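Local coordinates for arginine 3rd transport system periplasmic binding protein (Legionella pneumophila subsp. pneumophila str. Philadelphia 1, PDB 3KZG) that probably binds arginine in the periplasm and delivers it to an inner-membrane transport system, at residues N4-T9 against T44-A49; D65-S70 against S194-P199; Q93-V98 against S155-E160; G110-V115 against Q151-L156. One frame throughout, in Å; residues are numbered along the deposited sequence.

Contact 1 (N4-T9 against T44-A49)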
loop_
_atom_site.group_PDB
_atom_site.type_symbol
_atom_site.label_atom_id
_atom_site.label_comp_id
_atom_site.label_asym_id
_atom_site.label_seq_id
_atom_site.Cartn_x
_atom_site.Cartn_y
_atom_site.Cartn_z
ATOM N N ASN A 4 9.139 23.063 26.466
ATOM C CA ASN A 4 7.689 23.086 26.587
ATOM C C ASN A 4 7.166 24.222 25.718
ATOM O O ASN A 4 7.614 25.364 25.834
ATOM C CB ASN A 4 7.291 23.309 28.049
ATOM C CG ASN A 4 5.804 23.093 28.300
ATOM O OD1 ASN A 4 5.352 23.126 29.444
ATOM N ND2 ASN A 4 5.039 22.870 27.235
ATOM N N LEU A 5 6.218 23.899 24.843
ATOM C CA LEU A 5 5.648 24.887 23.942
ATOM C C LEU A 5 4.224 25.270 24.317
ATOM O O LEU A 5 3.479 24.474 24.887
ATOM C CB LEU A 5 5.667 24.357 22.506
ATOM C CG LEU A 5 7.030 24.010 21.898
ATOM C CD1 LEU A 5 6.835 23.351 20.537
ATOM C CD2 LEU A 5 7.873 25.270 21.772
ATOM N N THR A 6 3.863 26.506 23.989
ATOM C CA THR A 6 2.532 27.034 24.247
ATOM C C THR A 6 1.917 27.343 22.886
ATOM O O THR A 6 2.367 28.247 22.183
ATOM C CB THR A 6 2.605 28.327 25.098
ATOM O OG1 THR A 6 3.129 28.012 26.397
ATOM C CG2 THR A 6 1.225 28.958 25.244
ATOM N N ILE A 7 0.894 26.581 22.513
ATOM C CA ILE A 7 0.247 26.777 21.224
ATOM C C ILE A 7 -1.129 27.417 21.336
ATOM O O ILE A 7 -1.976 26.971 22.101
ATOM C CB ILE A 7 0.081 25.439 20.458
ATOM C CG1 ILE A 7 1.431 24.734 20.312
ATOM C CG2 ILE A 7 -0.513 25.702 19.079
ATOM C CD1 ILE A 7 1.895 24.040 21.562
ATOM N N GLY A 8 -1.339 28.469 20.558
ATOM C CA GLY A 8 -2.624 29.133 20.558
ATOM C C GLY A 8 -3.491 28.513 19.478
ATOM O O GLY A 8 -3.004 28.213 18.388
ATOM N N THR A 9 -4.767 28.300 19.790
ATOM C CA THR A 9 -5.721 27.725 18.843
ATOM C C THR A 9 -7.055 28.420 19.094
ATOM O O THR A 9 -7.262 28.976 20.171
ATOM C CB THR A 9 -5.878 26.204 19.059
ATOM O OG1 THR A 9 -6.717 25.658 18.032
ATOM C CG2 THR A 9 -6.490 25.917 20.422
ATOM N N THR A 44 6.811 19.107 25.642
ATOM C CA THR A 44 5.454 18.985 26.152
ATOM C C THR A 44 4.606 20.039 25.451
ATOM O O THR A 44 5.110 21.094 25.061
ATOM C CB THR A 44 5.406 19.190 27.680
ATOM O OG1 THR A 44 6.054 20.420 28.024
ATOM C CG2 THR A 44 6.101 18.036 28.389
ATOM N N CYS A 45 3.321 19.749 25.293
ATOM C CA CYS A 45 2.403 20.646 24.602
ATOM C C CYS A 45 1.282 21.206 25.472
ATOM O O CYS A 45 0.570 20.460 26.139
ATOM C CB CYS A 45 1.794 19.905 23.406
ATOM S SG CYS A 45 0.564 20.825 22.462
ATOM N N THR A 46 1.126 22.524 25.457
ATOM C CA THR A 46 0.064 23.178 26.213
ATOM C C THR A 46 -0.649 24.142 25.268
ATOM O O THR A 46 -0.010 24.957 24.602
ATOM C CB THR A 46 0.623 23.937 27.436
ATOM O OG1 THR A 46 1.603 24.889 27.008
ATOM C CG2 THR A 46 1.266 22.964 28.415
ATOM N N PHE A 47 -1.974 24.032 25.206
ATOM C CA PHE A 47 -2.791 24.860 24.324
ATOM C C PHE A 47 -3.417 26.073 24.988
ATOM O O PHE A 47 -3.731 26.058 26.171
ATOM C CB PHE A 47 -3.919 24.017 23.721
ATOM C CG PHE A 47 -3.448 22.939 22.786
ATOM C CD1 PHE A 47 -3.090 23.241 21.479
ATOM C CD2 PHE A 47 -3.364 21.622 23.215
ATOM C CE1 PHE A 47 -2.658 22.244 20.613
ATOM C CE2 PHE A 47 -2.932 20.619 22.355
ATOM C CZ PHE A 47 -2.580 20.932 21.055
ATOM N N GLU A 48 -3.622 27.123 24.204
ATOM C CA GLU A 48 -4.239 28.329 24.715
ATOM C C GLU A 48 -5.251 28.797 23.679
ATOM O O GLU A 48 -4.882 29.230 22.585
ATOM C CB GLU A 48 -3.179 29.400 24.973
ATOM C CG GLU A 48 -3.689 30.581 25.770
ATOM C CD GLU A 48 -2.709 31.019 26.832
ATOM O OE1 GLU A 48 -1.610 31.499 26.473
ATOM O OE2 GLU A 48 -3.037 30.873 28.030
ATOM N N ALA A 49 -6.530 28.700 24.033
ATOM C CA ALA A 49 -7.618 29.081 23.138
ATOM C C ALA A 49 -7.982 30.561 23.172
ATOM O O ALA A 49 -8.183 31.141 24.236
ATOM C CB ALA A 49 -8.851 28.240 23.446
#
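T46 grips the carbonyl of L5 twice: its backbone N reaches L5 O at 3.1 Å, and its hydroxyl OG1 meets the same oxygen, L5 O, at 2.9 Å. With OG1 set between the backbone N and the carbonyl carbon (chi1 57°), the hydroxyl leans back to that oxygen and arrives tilted from the carbonyl plane, while the amide comes in almost head-on. The strands run parallel in strict register, and the backbone bonds L5 N to T44 O, I7 N to T46 O, E48 N to I7 O and T9 N to E48 O complete the pairing. On the side facing helix 29-40, I7 can be traced outward. Its CB sits 4.0 Å from F47 CD1. CG1 stands beside the backbone N (chi1 -55°) and turns CD1 back toward the start of the strand, where it lies 3.6 Å from C45 SG. CG2 branches the other way, to I68. C45 SG in turn lies over one face of the F47 ring, displaced toward its rim. M34, I31, Q35 and C38 of helix 29-40 meet this row. Across the sheet, T6 OG1 and T46 OG1 are 3.5 Å apart, and T6 CG2 passes E48 OE1 at a more exposed surface. Two adjacent parallel strands linked through helix 29-40 make a beta-alpha-beta crossover, here in the first lobe of a periplasmic binding protein.

Contact 2 (D65-S70 against S194-P199)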
loop_
_atom_site.group_PDB
_atom_site.type_symbol
_atom_site.label_atom_id
_atom_site.label_comp_id
_atom_site.label_asym_id
_atom_site.label_seq_id
_atom_site.Cartn_x
_atom_site.Cartn_y
_atom_site.Cartn_z
ATOM N N ASP A 65 3.903 30.384 21.517
ATOM C CA ASP A 65 5.038 30.115 20.639
ATOM C C ASP A 65 4.619 29.861 19.199
ATOM O O ASP A 65 5.305 30.264 18.258
ATOM C CB ASP A 65 5.810 28.908 21.160
ATOM C CG ASP A 65 6.350 29.132 22.543
ATOM O OD1 ASP A 65 7.073 30.132 22.722
ATOM O OD2 ASP A 65 6.055 28.320 23.447
ATOM N N LEU A 66 3.484 29.193 19.038
ATOM C CA LEU A 66 2.969 28.854 17.720
ATOM C C LEU A 66 1.451 28.965 17.698
ATOM O O LEU A 66 0.811 29.082 18.740
ATOM C CB LEU A 66 3.368 27.418 17.369
ATOM C CG LEU A 66 4.862 27.105 17.322
ATOM C CD1 LEU A 66 5.071 25.602 17.299
ATOM C CD2 LEU A 66 5.486 27.772 16.101
ATOM N N VAL A 67 0.888 28.934 16.495
ATOM C CA VAL A 67 -0.555 28.987 16.318
ATOM C C VAL A 67 -0.980 27.966 15.268
ATOM O O VAL A 67 -0.349 27.838 14.217
ATOM C CB VAL A 67 -1.034 30.382 15.863
ATOM C CG1 VAL A 67 -2.462 30.299 15.347
ATOM C CG2 VAL A 67 -0.962 31.358 17.028
ATOM N N ILE A 68 -2.037 27.228 15.586
ATOM C CA ILE A 68 -2.609 26.238 14.686
ATOM C C ILE A 68 -4.121 26.308 14.875
ATOM O O ILE A 68 -4.651 25.953 15.925
ATOM C CB ILE A 68 -2.095 24.807 14.984
ATOM C CG1 ILE A 68 -2.687 23.827 13.965
ATOM C CG2 ILE A 68 -2.427 24.396 16.418
ATOM C CD1 ILE A 68 -2.110 22.428 14.041
ATOM N N ALA A 69 -4.799 26.811 13.854
ATOM C CA ALA A 69 -6.243 26.955 13.879
ATOM C C ALA A 69 -6.683 27.123 12.440
ATOM O O ALA A 69 -7.017 28.230 12.011
ATOM C CB ALA A 69 -6.623 28.178 14.693
ATOM N N SER A 70 -6.672 26.018 11.697
ATOM C CA SER A 70 -7.038 26.027 10.285
ATOM C C SER A 70 -6.586 27.348 9.666
ATOM O O SER A 70 -7.351 28.029 8.995
ATOM C CB SER A 70 -8.559 25.831 10.115
ATOM O OG SER A 70 -9.313 26.886 10.686
ATOM N N SER A 194 -1.762 25.736 7.767
ATOM C CA SER A 194 -0.414 25.576 8.284
ATOM C C SER A 194 -0.213 26.121 9.692
ATOM O O SER A 194 -1.059 26.839 10.225
ATOM C CB SER A 194 0.566 26.259 7.322
ATOM O OG SER A 194 1.792 26.557 7.959
ATOM N N ILE A 195 0.916 25.760 10.289
ATOM C CA ILE A 195 1.273 26.218 11.624
ATOM C C ILE A 195 1.970 27.567 11.427
ATOM O O ILE A 195 2.932 27.673 10.666
ATOM C CB ILE A 195 2.198 25.189 12.302
ATOM C CG1 ILE A 195 1.430 23.870 12.476
ATOM C CG2 ILE A 195 2.677 25.697 13.655
ATOM C CD1 ILE A 195 2.250 22.754 13.059
HETATM N N MSE A 196 1.467 28.595 12.106
HETATM C CA MSE A 196 1.988 29.951 11.977
HETATM C C MSE A 196 2.907 30.376 13.117
HETATM O O MSE A 196 2.753 29.942 14.257
HETATM C CB MSE A 196 0.805 30.908 11.868
HETATM C CG MSE A 196 1.109 32.292 11.345
HETATM SE SE MSE A 196 -0.562 33.232 11.103
HETATM C CE MSE A 196 -1.024 33.452 12.994
ATOM N N ALA A 197 3.877 31.222 12.798
ATOM C CA ALA A 197 4.813 31.689 13.805
ATOM C C ALA A 197 5.376 33.045 13.417
ATOM O O ALA A 197 5.128 33.535 12.311
ATOM C CB ALA A 197 5.940 30.676 13.974
ATOM N N ASN A 198 6.110 33.663 14.337
ATOM C CA ASN A 198 6.721 34.958 14.066
ATOM C C ASN A 198 7.954 34.705 13.191
ATOM O O ASN A 198 8.584 33.654 13.288
ATOM C CB ASN A 198 7.109 35.647 15.382
ATOM C CG ASN A 198 5.893 36.094 16.186
ATOM O OD1 ASN A 198 5.702 35.685 17.333
ATOM N ND2 ASN A 198 5.063 36.934 15.579
ATOM N N PRO A 199 8.307 35.661 12.319
ATOM C CA PRO A 199 9.463 35.523 11.426
ATOM C C PRO A 199 10.773 35.042 12.047
ATOM O O PRO A 199 11.542 34.322 11.398
ATOM C CB PRO A 199 9.590 36.918 10.818
ATOM C CG PRO A 199 8.167 37.366 10.740
ATOM C CD PRO A 199 7.635 36.954 12.102
HETATM O O HOH W 1 -3.675 26.100 11.258
#
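A single antiparallel bridge between V67 and M196, a hydrogen-bonded pair, fastens the late strand 196-197 to strand 66-67. V67 N donates to M196 O at 3.1 Å. The return bond, from M196 N to V67 O, is shorter at 2.9 Å and straighter, with an N-H...O angle of 163°, and lies in the carbonyl plane. V67 and the selenomethionine M196 send their side chains out alongside each other, pointing the same way; the bend of M196 at chi3 (70°) brings CE within 4.2 Å of V67 CG1, and F56 and L59 of helix 55-60 close on M196 as well. This pairing is where the chain, having built the second lobe, comes back to the first, as expected for the two-lobed solute-binding fold. On the other side, L66 and I195 meet through L66 CB and I195 CG2, and L66 CD2 reaches over to A197 CB at 3.6 Å. I68 crosses I195 at a slant, its extended chain placing CD1 4.1 Å from I195 CG1. M34 of helix 29-40 touches both isoleucines, while I208 of helix 202-217 lies against L66 and I195. Beyond I68 the backbones part, and a water bridges the two: it accepts from A69 N at 2.9 Å and donates to S194 O, also at 2.9 Å. S194 OG turns away to S84 O, and S70 N is bonded to OD2 of D30.

Contact 3 (Q93-V98 against S155-E160)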
loop_
_atom_site.group_PDB
_atom_site.type_symbol
_atom_site.label_atom_id
_atom_site.label_comp_id
_atom_site.label_asym_id
_atom_site.label_seq_id
_atom_site.Cartn_x
_atom_site.Cartn_y
_atom_site.Cartn_z
ATOM N N GLN A 93 -16.214 26.730 1.544
ATOM C CA GLN A 93 -17.475 26.116 1.138
ATOM C C GLN A 93 -18.679 26.948 1.559
ATOM O O GLN A 93 -18.755 27.408 2.698
ATOM C CB GLN A 93 -17.581 24.715 1.757
ATOM C CG GLN A 93 -18.934 24.016 1.567
ATOM C CD GLN A 93 -19.176 23.563 0.136
ATOM O OE1 GLN A 93 -18.417 22.765 -0.407
ATOM N NE2 GLN A 93 -20.240 24.071 -0.478
ATOM N N TYR A 94 -19.616 27.152 0.639
ATOM C CA TYR A 94 -20.823 27.905 0.959
ATOM C C TYR A 94 -21.828 26.942 1.585
ATOM O O TYR A 94 -22.031 25.828 1.090
ATOM C CB TYR A 94 -21.426 28.549 -0.297
ATOM C CG TYR A 94 -20.755 29.843 -0.717
ATOM C CD1 TYR A 94 -21.004 31.039 -0.036
ATOM C CD2 TYR A 94 -19.865 29.872 -1.793
ATOM C CE1 TYR A 94 -20.384 32.230 -0.416
ATOM C CE2 TYR A 94 -19.241 31.056 -2.183
ATOM C CZ TYR A 94 -19.504 32.232 -1.490
ATOM O OH TYR A 94 -18.887 33.408 -1.877
ATOM N N ILE A 95 -22.432 27.372 2.688
ATOM C CA ILE A 95 -23.418 26.570 3.399
ATOM C C ILE A 95 -24.595 27.463 3.780
ATOM O O ILE A 95 -24.420 28.652 4.034
ATOM C CB ILE A 95 -22.799 25.936 4.667
ATOM C CG1 ILE A 95 -23.830 25.052 5.370
ATOM C CG2 ILE A 95 -22.286 27.030 5.610
ATOM C CD1 ILE A 95 -23.256 24.241 6.504
ATOM N N THR A 96 -25.796 26.896 3.791
ATOM C CA THR A 96 -27.000 27.648 4.147
ATOM C C THR A 96 -27.998 26.680 4.780
ATOM O O THR A 96 -27.730 25.486 4.867
ATOM C CB THR A 96 -27.633 28.314 2.900
ATOM O OG1 THR A 96 -28.655 29.231 3.313
ATOM C CG2 THR A 96 -28.242 27.267 1.974
ATOM N N THR A 97 -29.138 27.187 5.238
ATOM C CA THR A 97 -30.139 26.320 5.854
ATOM C C THR A 97 -30.946 25.600 4.784
ATOM O O THR A 97 -31.197 26.152 3.719
ATOM C CB THR A 97 -31.093 27.118 6.766
ATOM O OG1 THR A 97 -31.689 28.187 6.019
ATOM C CG2 THR A 97 -30.334 27.688 7.956
ATOM N N VAL A 98 -31.347 24.366 5.076
ATOM C CA VAL A 98 -32.113 23.547 4.135
ATOM C C VAL A 98 -33.382 24.214 3.615
ATOM O O VAL A 98 -33.811 23.956 2.490
ATOM C CB VAL A 98 -32.507 22.198 4.766
ATOM C CG1 VAL A 98 -31.262 21.438 5.168
ATOM C CG2 VAL A 98 -33.409 22.428 5.968
ATOM N N SER A 155 -23.375 31.332 4.532
ATOM C CA SER A 155 -22.079 31.506 5.160
ATOM C C SER A 155 -20.980 30.812 4.355
ATOM O O SER A 155 -21.197 29.739 3.790
ATOM C CB SER A 155 -22.131 30.934 6.581
ATOM O OG SER A 155 -20.845 30.887 7.167
ATOM N N LEU A 156 -19.810 31.442 4.291
ATOM C CA LEU A 156 -18.657 30.874 3.599
ATOM C C LEU A 156 -17.666 30.570 4.714
ATOM O O LEU A 156 -17.211 31.479 5.410
ATOM C CB LEU A 156 -18.058 31.886 2.603
ATOM C CG LEU A 156 -16.819 31.409 1.826
ATOM C CD1 LEU A 156 -17.133 30.111 1.092
ATOM C CD2 LEU A 156 -16.382 32.481 0.839
HETATM N N MSE A 157 -17.367 29.285 4.898
HETATM C CA MSE A 157 -16.453 28.822 5.937
HETATM C C MSE A 157 -15.561 27.699 5.410
HETATM O O MSE A 157 -15.623 27.359 4.231
HETATM C CB MSE A 157 -17.254 28.323 7.151
HETATM C CG MSE A 157 -18.188 27.141 6.875
HETATM SE SE MSE A 157 -19.306 26.619 8.394
HETATM C CE MSE A 157 -20.494 28.174 8.449
ATOM N N ASP A 158 -14.728 27.141 6.282
ATOM C CA ASP A 158 -13.845 26.045 5.896
ATOM C C ASP A 158 -14.695 24.873 5.387
ATOM O O ASP A 158 -15.763 24.581 5.939
ATOM C CB ASP A 158 -13.006 25.574 7.092
ATOM C CG ASP A 158 -12.187 26.695 7.728
ATOM O OD1 ASP A 158 -11.401 27.354 7.016
ATOM O OD2 ASP A 158 -12.323 26.909 8.951
ATOM N N TYR A 159 -14.217 24.207 4.343
ATOM C CA TYR A 159 -14.917 23.067 3.762
ATOM C C TYR A 159 -15.199 21.948 4.773
ATOM O O TYR A 159 -16.336 21.479 4.873
ATOM C CB TYR A 159 -14.116 22.507 2.581
ATOM C CG TYR A 159 -14.673 21.211 2.032
ATOM C CD1 TYR A 159 -15.921 21.179 1.407
ATOM C CD2 TYR A 159 -13.973 20.014 2.174
ATOM C CE1 TYR A 159 -16.465 19.985 0.939
ATOM C CE2 TYR A 159 -14.506 18.810 1.709
ATOM C CZ TYR A 159 -15.752 18.804 1.094
ATOM O OH TYR A 159 -16.297 17.624 0.648
ATOM N N GLU A 160 -14.179 21.518 5.520
ATOM C CA GLU A 160 -14.378 20.449 6.500
ATOM C C GLU A 160 -15.279 20.896 7.653
ATOM O O GLU A 160 -15.911 20.062 8.308
ATOM C CB GLU A 160 -13.047 19.950 7.077
ATOM C CG GLU A 160 -12.145 19.188 6.109
ATOM C CD GLU A 160 -12.831 18.013 5.433
ATOM O OE1 GLU A 160 -13.793 17.460 6.002
ATOM O OE2 GLU A 160 -12.396 17.636 4.326
#
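L156 sets CD1 squarely over the ring of Y94: the methyl stands 3.8 Å from the ring centroid and only 4° off the normal, a CH-pi contact over the middle of one face. The leucine's other methyl, CD2, lies by the phenol end, 3.8 Å from Y94 OH, whose hydrogen bond goes to E128. L156 CB touches the ring at CE1, so the leucine passes across the face at a slant, and V125 of helix 121-127 packs on both residues. On the opposite surface of the sheet, I95 has CG1 anti to the backbone N (chi1 -178°), which leaves CG2 facing the partner strand. There CG2 meets M157 CE at 3.5 Å; the selenomethionine curls back to it through its bend at chi3. Q93 and Y159 run side by side, their amide and ring planes 49° apart, with Q93 OE1 at the ring edge, 3.5 Å from Y159 CD1. The amide is held by NE2, which donates almost straight to Y94 O at 3.0 Å and also bonds to G184 O. Two pairs of backbone bonds lock Q93 to M157 and I95 to S155. Beyond I95 the pairing runs on outside 155-160, with T96 OG1 bonded to D153 O. D158, right before helix 159-166, bonds through its carboxylate to Y121 and N13. Strand 91-97, set antiparallel between 154-158 and 180-188 in an otherwise parallel sheet, is characteristic of the lobes of type II periplasmic binding proteins, here the second.

Contact 4 (G110-V115 against Q151-L156)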
loop_
_atom_site.group_PDB
_atom_site.type_symbol
_atom_site.label_atom_id
_atom_site.label_comp_id
_atom_site.label_asym_id
_atom_site.label_seq_id
_atom_site.Cartn_x
_atom_site.Cartn_y
_atom_site.Cartn_z
ATOM N N GLY A 110 -26.491 38.675 -5.012
ATOM C CA GLY A 110 -27.288 39.631 -4.264
ATOM C C GLY A 110 -27.575 39.236 -2.826
ATOM O O GLY A 110 -28.351 39.905 -2.144
ATOM N N LYS A 111 -26.941 38.168 -2.352
ATOM C CA LYS A 111 -27.178 37.693 -0.991
ATOM C C LYS A 111 -26.196 38.229 0.043
ATOM O O LYS A 111 -25.099 38.689 -0.295
ATOM C CB LYS A 111 -27.144 36.161 -0.956
ATOM C CG LYS A 111 -27.984 35.486 -2.020
ATOM C CD LYS A 111 -29.421 35.980 -2.010
ATOM C CE LYS A 111 -30.221 35.332 -3.130
ATOM N NZ LYS A 111 -31.528 36.012 -3.324
ATOM N N LYS A 112 -26.607 38.174 1.307
ATOM C CA LYS A 112 -25.769 38.617 2.415
ATOM C C LYS A 112 -25.032 37.366 2.884
ATOM O O LYS A 112 -25.661 36.347 3.190
ATOM C CB LYS A 112 -26.634 39.170 3.549
ATOM C CG LYS A 112 -27.607 40.254 3.117
ATOM C CD LYS A 112 -28.531 40.653 4.264
ATOM C CE LYS A 112 -27.759 41.327 5.382
ATOM N NZ LYS A 112 -27.185 42.625 4.934
ATOM N N ILE A 113 -23.706 37.445 2.940
ATOM C CA ILE A 113 -22.884 36.305 3.328
ATOM C C ILE A 113 -22.161 36.483 4.658
ATOM O O ILE A 113 -21.490 37.487 4.879
ATOM C CB ILE A 113 -21.803 36.010 2.256
ATOM C CG1 ILE A 113 -22.419 36.035 0.849
ATOM C CG2 ILE A 113 -21.151 34.668 2.539
ATOM C CD1 ILE A 113 -23.478 34.971 0.603
ATOM N N GLY A 114 -22.289 35.492 5.534
ATOM C CA GLY A 114 -21.612 35.552 6.816
ATOM C C GLY A 114 -20.201 35.014 6.666
ATOM O O GLY A 114 -19.966 34.075 5.903
ATOM N N VAL A 115 -19.257 35.605 7.389
ATOM C CA VAL A 115 -17.863 35.182 7.330
ATOM C C VAL A 115 -17.209 35.314 8.703
ATOM O O VAL A 115 -17.594 36.173 9.496
ATOM C CB VAL A 115 -17.080 36.029 6.289
ATOM C CG1 VAL A 115 -15.599 35.991 6.581
ATOM C CG2 VAL A 115 -17.351 35.498 4.881
ATOM N N GLN A 151 -30.201 36.229 9.515
ATOM C CA GLN A 151 -29.539 37.532 9.548
ATOM C C GLN A 151 -28.633 37.619 8.314
ATOM O O GLN A 151 -28.294 38.705 7.847
ATOM C CB GLN A 151 -28.711 37.679 10.826
ATOM C CG GLN A 151 -29.499 37.461 12.118
ATOM C CD GLN A 151 -30.526 38.551 12.404
ATOM O OE1 GLN A 151 -31.480 38.744 11.649
ATOM N NE2 GLN A 151 -30.333 39.265 13.507
ATOM N N VAL A 152 -28.227 36.454 7.818
ATOM C CA VAL A 152 -27.428 36.337 6.603
ATOM C C VAL A 152 -28.103 35.217 5.812
ATOM O O VAL A 152 -28.752 34.342 6.395
ATOM C CB VAL A 152 -25.936 35.964 6.878
ATOM C CG1 VAL A 152 -25.209 37.143 7.520
ATOM C CG2 VAL A 152 -25.844 34.732 7.760
ATOM N N ASP A 153 -27.967 35.255 4.491
ATOM C CA ASP A 153 -28.570 34.254 3.624
ATOM C C ASP A 153 -27.753 32.970 3.568
ATOM O O ASP A 153 -28.284 31.887 3.324
ATOM C CB ASP A 153 -28.713 34.815 2.210
ATOM C CG ASP A 153 -29.503 36.102 2.171
ATOM O OD1 ASP A 153 -30.632 36.121 2.698
ATOM O OD2 ASP A 153 -28.997 37.094 1.608
ATOM N N ALA A 154 -26.452 33.100 3.782
ATOM C CA ALA A 154 -25.558 31.956 3.738
ATOM C C ALA A 154 -24.244 32.323 4.409
ATOM O O ALA A 154 -24.023 33.474 4.787
ATOM C CB ALA A 154 -25.303 31.547 2.292
ATOM N N SER A 155 -23.375 31.332 4.532
ATOM C CA SER A 155 -22.079 31.506 5.160
ATOM C C SER A 155 -20.980 30.812 4.355
ATOM O O SER A 155 -21.197 29.739 3.790
ATOM C CB SER A 155 -22.131 30.934 6.581
ATOM O OG SER A 155 -20.845 30.887 7.167
ATOM N N LEU A 156 -19.810 31.442 4.291
ATOM C CA LEU A 156 -18.657 30.874 3.599
ATOM C C LEU A 156 -17.666 30.570 4.714
ATOM O O LEU A 156 -17.211 31.479 5.410
ATOM C CB LEU A 156 -18.058 31.886 2.603
ATOM C CG LEU A 156 -16.819 31.409 1.826
ATOM C CD1 LEU A 156 -17.133 30.111 1.092
ATOM C CD2 LEU A 156 -16.382 32.481 0.839
#
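D153 holds the start of strand 112-116 by its carboxylate: OD2 accepts from K112 N at 2.6 Å, on a nearly straight line (171°), from the anti side and 23° out of the carboxylate plane. The roles reverse at the carbonyl of the same lysine: K112 O accepts from D153 N at 2.9 Å and from A154 N more weakly. Further in, the pairing becomes regular and parallel. G114 N bonds to A154 O at 2.8 Å, and L156 N bonds to G114 O. V152 CG1 lies 4.0 Å from G114 CA, and its CG2 closes in on the side where the glycine carries no side chain. On the other face I113, with CG2 anti to its amide nitrogen, brings that methyl to 4.2 Å from L156 CB, while I113 CD1 rests on A154 CB; V115 CG2 adds to the same leucine. This is the buried half. Toward the exposed end the contact is looser and more polar. K111 crosses D153 at about a right angle and lends aliphatic carbons to OD2, with NZ 5.6 Å from D153 OD2, too far to pair; the charge would probably still favour the carboxylate. K112 runs over Q151 O with its CE and leads off toward Q133. Strand 133-137 flanks 112-116, its I135 and Y137 lying against V152; strand 91-97 flanks 154-158, with Y94 on I113; helix 121-127 covers I113, V115 and L156.

Overall arrangement
Contacts 1 and 2 belong to the first lobe and contacts 3 and 4 to the second, on opposite sides of the chain's centre. Contacts 1 and 2 meet through strands 4-13 and 66-67, where T6 O bonds to D65 N and the isoleucines I7 and I68 touch. Contacts 3 and 4 share S155 and L156 on strand 154-158, which runs antiparallel to 91-97 and parallel to 112-116. Contacts 2 and 3 are almost entirely buried and mostly apolar; contacts 1 and 4 each have a polar, more exposed portion, hydroxyls in the former and lysines with an aspartate in the latter. A long, weak contact, S70 OG to D158 OD2, links contacts 2 and 3, probably near the cleft.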